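Long-range contacts in bifunctional pinoresinol-lariciresinol reductase 1 (Thuja plicata, PDB 1QYD), which catalyses the NADPH-dependent, enantioselective reduction of pinoresinol to lariciresinol and of lariciresinol to secoisolariciresinol in lignan biosynthesis: residues T217-P222 and F284-N289; A169-H174 and H271-F276. All blocks are in the same frame, centred on the assembly; numbering follows the deposited sequence.

How the contacts relate
The two contacts do not touch: their centres lie 23 Å apart and their nearest atoms about 9 Å. Their segments alternate along the chain, in the order 169-174, 217-222, 271-276, 284-289, and only seven residues separate Phe276 of contact 2 from Phe284 of contact 1. Contact 1 includes 217-219, the middle strand of the parallel sheet with 154-156 and 290-292, and the loop leading into 290-292. The side chain of its Thr217 is about 4 Å from that of Arg142, which probably binds NADP+, and about 11 Å from that of Lys138, the probable proton acceptor. Contact 2 is an apolar junction between a loop and helix 272-275, whose N-cap residue, His271, probably binds substrate.

Contact 1 (T217-P222 and F284-N289)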
loop_
_atom_site.group_PDB
_atom_site.type_symbol
_atom_site.label_atom_id
_atom_site.label_comp_id
_atom_site.label_asym_id
_atom_site.label_seq_id
_atom_site.Cartn_x
_atom_site.Cartn_y
_atom_site.Cartn_z
ATOM N N THR A 217 16.245 19.626 -7.886
ATOM C CA THR A 217 16.551 18.454 -7.049
ATOM C C THR A 217 17.922 18.704 -6.431
ATOM O O THR A 217 18.838 19.152 -7.122
ATOM C CB THR A 217 16.578 17.128 -7.869
ATOM O OG1 THR A 217 15.285 16.983 -8.492
ATOM C CG2 THR A 217 16.831 15.902 -6.997
ATOM N N MET A 218 18.069 18.493 -5.113
ATOM C CA MET A 218 19.326 18.739 -4.428
ATOM C C MET A 218 19.947 17.419 -4.080
ATOM O O MET A 218 19.451 16.722 -3.201
ATOM C CB MET A 218 19.118 19.532 -3.142
ATOM C CG MET A 218 20.478 19.866 -2.576
ATOM S SD MET A 218 20.404 20.352 -0.851
ATOM C CE MET A 218 21.198 21.874 -1.130
ATOM N N TYR A 219 21.011 17.060 -4.792
ATOM C CA TYR A 219 21.768 15.837 -4.548
ATOM C C TYR A 219 22.871 16.109 -3.526
ATOM O O TYR A 219 23.499 17.165 -3.532
ATOM C CB TYR A 219 22.407 15.337 -5.842
ATOM C CG TYR A 219 21.450 14.907 -6.953
ATOM C CD1 TYR A 219 20.679 13.759 -6.805
ATOM C CD2 TYR A 219 21.341 15.646 -8.134
ATOM C CE1 TYR A 219 19.812 13.360 -7.829
ATOM C CE2 TYR A 219 20.477 15.253 -9.154
ATOM C CZ TYR A 219 19.717 14.110 -8.998
ATOM O OH TYR A 219 18.867 13.701 -10.008
ATOM N N ILE A 220 23.096 15.233 -2.552
ATOM C CA ILE A 220 24.247 15.394 -1.678
ATOM C C ILE A 220 25.109 14.260 -2.230
ATOM O O ILE A 220 24.711 13.080 -2.287
ATOM C CB ILE A 220 23.887 15.158 -0.212
ATOM C CG1 ILE A 220 22.646 15.918 0.248
ATOM C CG2 ILE A 220 25.088 15.651 0.574
ATOM C CD1 ILE A 220 22.367 15.974 1.760
ATOM N N ARG A 221 26.257 14.709 -2.775
ATOM C CA ARG A 221 27.217 13.822 -3.434
ATOM C C ARG A 221 28.606 14.100 -2.930
ATOM O O ARG A 221 29.438 14.487 -3.754
ATOM C CB ARG A 221 27.197 14.027 -4.971
ATOM C CG ARG A 221 26.231 13.114 -5.670
ATOM C CD ARG A 221 26.277 13.242 -7.167
ATOM N NE ARG A 221 25.394 12.216 -7.712
ATOM C CZ ARG A 221 25.131 12.077 -9.019
ATOM N NH1 ARG A 221 25.641 12.866 -9.972
ATOM N NH2 ARG A 221 24.351 11.074 -9.377
ATOM N N PRO A 222 28.947 13.981 -1.625
ATOM C CA PRO A 222 30.106 14.640 -1.038
ATOM C C PRO A 222 31.265 13.914 -1.645
ATOM O O PRO A 222 31.271 12.684 -1.655
ATOM C CB PRO A 222 30.039 14.437 0.414
ATOM C CG PRO A 222 28.640 13.951 0.614
ATOM C CD PRO A 222 28.326 13.131 -0.629
ATOM N N PHE A 284 24.622 8.623 -13.025
ATOM C CA PHE A 284 23.960 9.622 -13.857
ATOM C C PHE A 284 24.432 11.036 -13.578
ATOM O O PHE A 284 25.029 11.415 -12.567
ATOM C CB PHE A 284 22.412 9.567 -13.675
ATOM C CG PHE A 284 21.994 9.790 -12.237
ATOM C CD1 PHE A 284 21.815 8.686 -11.418
ATOM C CD2 PHE A 284 21.877 11.081 -11.733
ATOM C CE1 PHE A 284 21.529 8.883 -10.072
ATOM C CE2 PHE A 284 21.591 11.269 -10.396
ATOM C CZ PHE A 284 21.417 10.174 -9.555
ATOM N N GLU A 285 23.954 11.793 -14.548
ATOM C CA GLU A 285 24.177 13.204 -14.712
ATOM C C GLU A 285 23.496 14.043 -13.687
ATOM O O GLU A 285 22.482 13.617 -13.137
ATOM C CB GLU A 285 23.693 13.611 -16.108
ATOM C CG GLU A 285 22.479 12.850 -16.711
ATOM C CD GLU A 285 21.125 12.961 -16.012
ATOM O OE1 GLU A 285 20.341 12.007 -16.062
ATOM O OE2 GLU A 285 20.841 14.013 -15.433
ATOM N N ILE A 286 24.021 15.224 -13.383
ATOM C CA ILE A 286 23.200 16.084 -12.562
ATOM C C ILE A 286 22.569 16.949 -13.630
ATOM O O ILE A 286 21.406 16.684 -13.964
ATOM C CB ILE A 286 24.050 16.889 -11.506
ATOM C CG1 ILE A 286 24.289 15.906 -10.371
ATOM C CG2 ILE A 286 23.357 18.129 -10.910
ATOM C CD1 ILE A 286 25.071 16.429 -9.175
ATOM N N GLY A 287 23.328 17.897 -14.219
ATOM C CA GLY A 287 22.825 18.835 -15.219
ATOM C C GLY A 287 21.573 19.596 -14.773
ATOM O O GLY A 287 21.295 19.701 -13.582
ATOM N N PRO A 288 20.713 20.020 -15.700
ATOM C CA PRO A 288 19.902 21.263 -15.648
ATOM C C PRO A 288 18.840 21.613 -14.564
ATOM O O PRO A 288 18.799 22.774 -14.134
ATOM C CB PRO A 288 19.290 21.314 -17.026
ATOM C CG PRO A 288 19.941 20.206 -17.799
ATOM C CD PRO A 288 20.276 19.157 -16.782
ATOM N N ASN A 289 17.949 20.671 -14.154
ATOM C CA ASN A 289 16.897 20.817 -13.131
ATOM C C ASN A 289 17.324 20.104 -11.836
ATOM O O ASN A 289 16.630 19.243 -11.278
ATOM C CB ASN A 289 15.539 20.208 -13.641
ATOM C CG ASN A 289 14.485 21.110 -14.323
ATOM O OD1 ASN A 289 13.545 21.605 -13.688
ATOM N ND2 ASN A 289 14.535 21.326 -15.643
#
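Arg221 reaches across to Phe284 with the end of its guanidinium, giving both NH1 (3.0 Å) and NH2 (3.3 Å) to Phe284 O. The NH1 bond is the straighter, at 151°, with the oxygen near the guanidinium plane. NH2 also sits over one face of the Phe284 ring toward its rim, an off-centre cation-pi contact with Arg221 CZ 4.4 Å from the Phe284 ring centroid; Phe284 CG stands between its own N and carbonyl carbon (chi1 58°), which folds the ring beneath the guanidinium. Tyr219 packs against both Phe284 and Ile286: its CZ is 3.7 Å from Phe284 CE2, the rings inclined at 51°, and its CD2 lies 3.7 Å from Ile286 CG1. Leu281 O also accepts from NH2. A methionine in place of Arg221 would probably leave Phe284 O without its two donors and the loop less firmly held. Beyond this close-packed cluster, with Arg221 and Tyr219 buried, the contact thins: exposed Glu285 is barely involved, and a weak bond joins Thr217 N to Asn289 O at 3.4 Å. It precedes the backbone pairing of Thr217 and Tyr219 with Ile291 in the parallel sheet of this NmrA-type reductase, strand 217-219 lying between 154-156 and 290-292.

Contact 2 (A169-H174 and H271-F276); sequences AQLDGH and HLYQIF
Helix 272-275, with His271, a probable substrate-binding residue, at its N-cap position, meets loop 169-174 through the residues after His271: Leu272 and Tyr273 of the helix and Phe276 just after it pack against Ala169 and Leu171 without a hydrogen bond between the segments. The methyl group of Ala169 approaches the outer end of the Phe276 ring obliquely, its CB 3.7 Å from CE2. Leu272, with CG anti to its backbone N (chi1 -178°), sends CD1 to the edge of the Phe276 ring, in the ring plane, and to within 4.0 Å of Ala169 O. Its other branch, CD2, meets Leu171 CD2 at 3.8 Å. The loop is shaped by a type I turn from Gln170 to Gly173, closed by Gly173 N to Gln170 O, and by an Asx turn in which Asp172 OD1 accepts from His174 N; the type I turn places the Leu171 side chain so that its CD2 end reaches the helix while Asp172 and His174 remain exposed. At the helix, His271 O receives the N-H groups of both Gln274 and Ile275. Leu171 CD2 also comes to the edge of Tyr273, near the ring plane and 4.1 Å from its OH, the two side chains crossing at about a right angle. Ile275 CG2 stands 3.5 Å above the plane of the Phe276 ring, over its centre. Ala169 O is bonded to Tyr185 OH, and Leu272 also touches Phe164 of helix 161-164.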
loop_
_atom_site.group_PDB
_atom_site.type_symbol
_atom_site.label_atom_id
_atom_site.label_comp_id
_atom_site.label_asym_id
_atom_site.label_seq_id
_atom_site.Cartn_x
_atom_site.Cartn_y
_atom_site.Cartn_z
ATOM N N ALA A 169 26.577 -2.888 4.823
ATOM C CA ALA A 169 25.484 -3.207 3.918
ATOM C C ALA A 169 24.999 -4.660 3.913
ATOM O O ALA A 169 24.522 -5.201 2.902
ATOM C CB ALA A 169 25.885 -2.784 2.509
ATOM N N GLN A 170 25.016 -5.299 5.098
ATOM C CA GLN A 170 24.690 -6.711 5.154
ATOM C C GLN A 170 23.267 -7.113 5.424
ATOM O O GLN A 170 22.551 -6.607 6.292
ATOM C CB GLN A 170 25.598 -7.370 6.159
ATOM C CG GLN A 170 26.658 -8.126 5.342
ATOM C CD GLN A 170 28.036 -7.496 5.245
ATOM O OE1 GLN A 170 28.573 -7.196 4.185
ATOM N NE2 GLN A 170 28.684 -7.324 6.374
ATOM N N LEU A 171 22.939 -8.102 4.596
ATOM C CA LEU A 171 21.641 -8.751 4.447
ATOM C C LEU A 171 20.978 -9.241 5.710
ATOM O O LEU A 171 19.891 -9.829 5.621
ATOM C CB LEU A 171 21.715 -10.001 3.514
ATOM C CG LEU A 171 22.186 -10.044 2.054
ATOM C CD1 LEU A 171 21.906 -11.407 1.471
ATOM C CD2 LEU A 171 21.433 -9.036 1.228
ATOM N N ASP A 172 21.659 -9.063 6.854
ATOM C CA ASP A 172 21.207 -9.582 8.138
ATOM C C ASP A 172 20.557 -8.569 9.057
ATOM O O ASP A 172 19.879 -8.937 10.025
ATOM C CB ASP A 172 22.384 -10.270 8.888
ATOM C CG ASP A 172 23.637 -9.483 9.231
ATOM O OD1 ASP A 172 23.702 -8.270 9.074
ATOM O OD2 ASP A 172 24.585 -10.108 9.675
ATOM N N GLY A 173 20.778 -7.293 8.730
ATOM C CA GLY A 173 20.128 -6.221 9.449
ATOM C C GLY A 173 20.843 -5.798 10.703
ATOM O O GLY A 173 20.341 -4.910 11.377
ATOM N N HIS A 174 21.993 -6.367 11.063
ATOM C CA HIS A 174 22.730 -5.931 12.235
ATOM C C HIS A 174 23.234 -4.536 11.909
ATOM O O HIS A 174 23.579 -4.287 10.769
ATOM C CB HIS A 174 23.926 -6.884 12.525
ATOM C CG HIS A 174 23.615 -8.375 12.736
ATOM N ND1 HIS A 174 22.547 -9.100 12.359
ATOM C CD2 HIS A 174 24.486 -9.252 13.350
ATOM C CE1 HIS A 174 22.749 -10.354 12.712
ATOM N NE2 HIS A 174 23.917 -10.440 13.307
ATOM N N HIS A 271 16.906 -2.621 -4.019
ATOM C CA HIS A 271 17.024 -1.273 -3.505
ATOM C C HIS A 271 18.494 -1.396 -3.196
ATOM O O HIS A 271 19.328 -0.763 -3.817
ATOM C CB HIS A 271 16.102 -1.151 -2.284
ATOM C CG HIS A 271 16.502 -0.275 -1.119
ATOM N ND1 HIS A 271 16.447 -0.665 0.146
ATOM C CD2 HIS A 271 16.941 1.022 -1.171
ATOM C CE1 HIS A 271 16.835 0.362 0.860
ATOM N NE2 HIS A 271 17.132 1.375 0.070
ATOM N N LEU A 272 18.833 -2.319 -2.308
ATOM C CA LEU A 272 20.208 -2.683 -2.041
ATOM C C LEU A 272 20.806 -3.285 -3.301
ATOM O O LEU A 272 22.020 -3.346 -3.483
ATOM C CB LEU A 272 20.180 -3.672 -0.934
ATOM C CG LEU A 272 21.426 -4.233 -0.361
ATOM C CD1 LEU A 272 22.227 -3.177 0.347
ATOM C CD2 LEU A 272 21.012 -5.298 0.626
ATOM N N TYR A 273 19.912 -3.760 -4.165
ATOM C CA TYR A 273 20.284 -4.297 -5.443
ATOM C C TYR A 273 20.237 -3.204 -6.511
ATOM O O TYR A 273 20.837 -3.358 -7.567
ATOM C CB TYR A 273 19.348 -5.497 -5.714
ATOM C CG TYR A 273 19.711 -6.753 -4.871
ATOM C CD1 TYR A 273 20.077 -7.949 -5.515
ATOM C CD2 TYR A 273 19.749 -6.739 -3.464
ATOM C CE1 TYR A 273 20.472 -9.086 -4.795
ATOM C CE2 TYR A 273 20.147 -7.871 -2.732
ATOM C CZ TYR A 273 20.510 -9.040 -3.403
ATOM O OH TYR A 273 20.935 -10.157 -2.694
ATOM N N GLN A 274 19.596 -2.050 -6.285
ATOM C CA GLN A 274 19.645 -0.927 -7.216
ATOM C C GLN A 274 20.861 -0.092 -6.856
ATOM O O GLN A 274 21.476 0.474 -7.747
ATOM C CB GLN A 274 18.432 -0.039 -7.090
ATOM C CG GLN A 274 17.072 -0.715 -6.936
ATOM C CD GLN A 274 16.426 -1.403 -8.130
ATOM O OE1 GLN A 274 16.677 -1.129 -9.309
ATOM N NE2 GLN A 274 15.510 -2.313 -7.822
ATOM N N ILE A 275 21.199 0.051 -5.558
ATOM C CA ILE A 275 22.420 0.683 -5.027
ATOM C C ILE A 275 23.753 -0.003 -5.495
ATOM O O ILE A 275 24.638 0.619 -6.104
ATOM C CB ILE A 275 22.378 0.672 -3.453
ATOM C CG1 ILE A 275 21.243 1.473 -2.917
ATOM C CG2 ILE A 275 23.603 1.343 -2.874
ATOM C CD1 ILE A 275 21.138 1.317 -1.382
ATOM N N PHE A 276 23.934 -1.307 -5.204
ATOM C CA PHE A 276 25.178 -2.019 -5.498
ATOM C C PHE A 276 25.038 -3.098 -6.591
ATOM O O PHE A 276 25.356 -4.264 -6.328
ATOM C CB PHE A 276 25.739 -2.689 -4.188
ATOM C CG PHE A 276 25.794 -1.876 -2.885
ATOM C CD1 PHE A 276 26.791 -0.934 -2.684
ATOM C CD2 PHE A 276 24.828 -2.085 -1.885
ATOM C CE1 PHE A 276 26.826 -0.203 -1.493
ATOM C CE2 PHE A 276 24.859 -1.353 -0.691
ATOM C CZ PHE A 276 25.864 -0.409 -0.493
#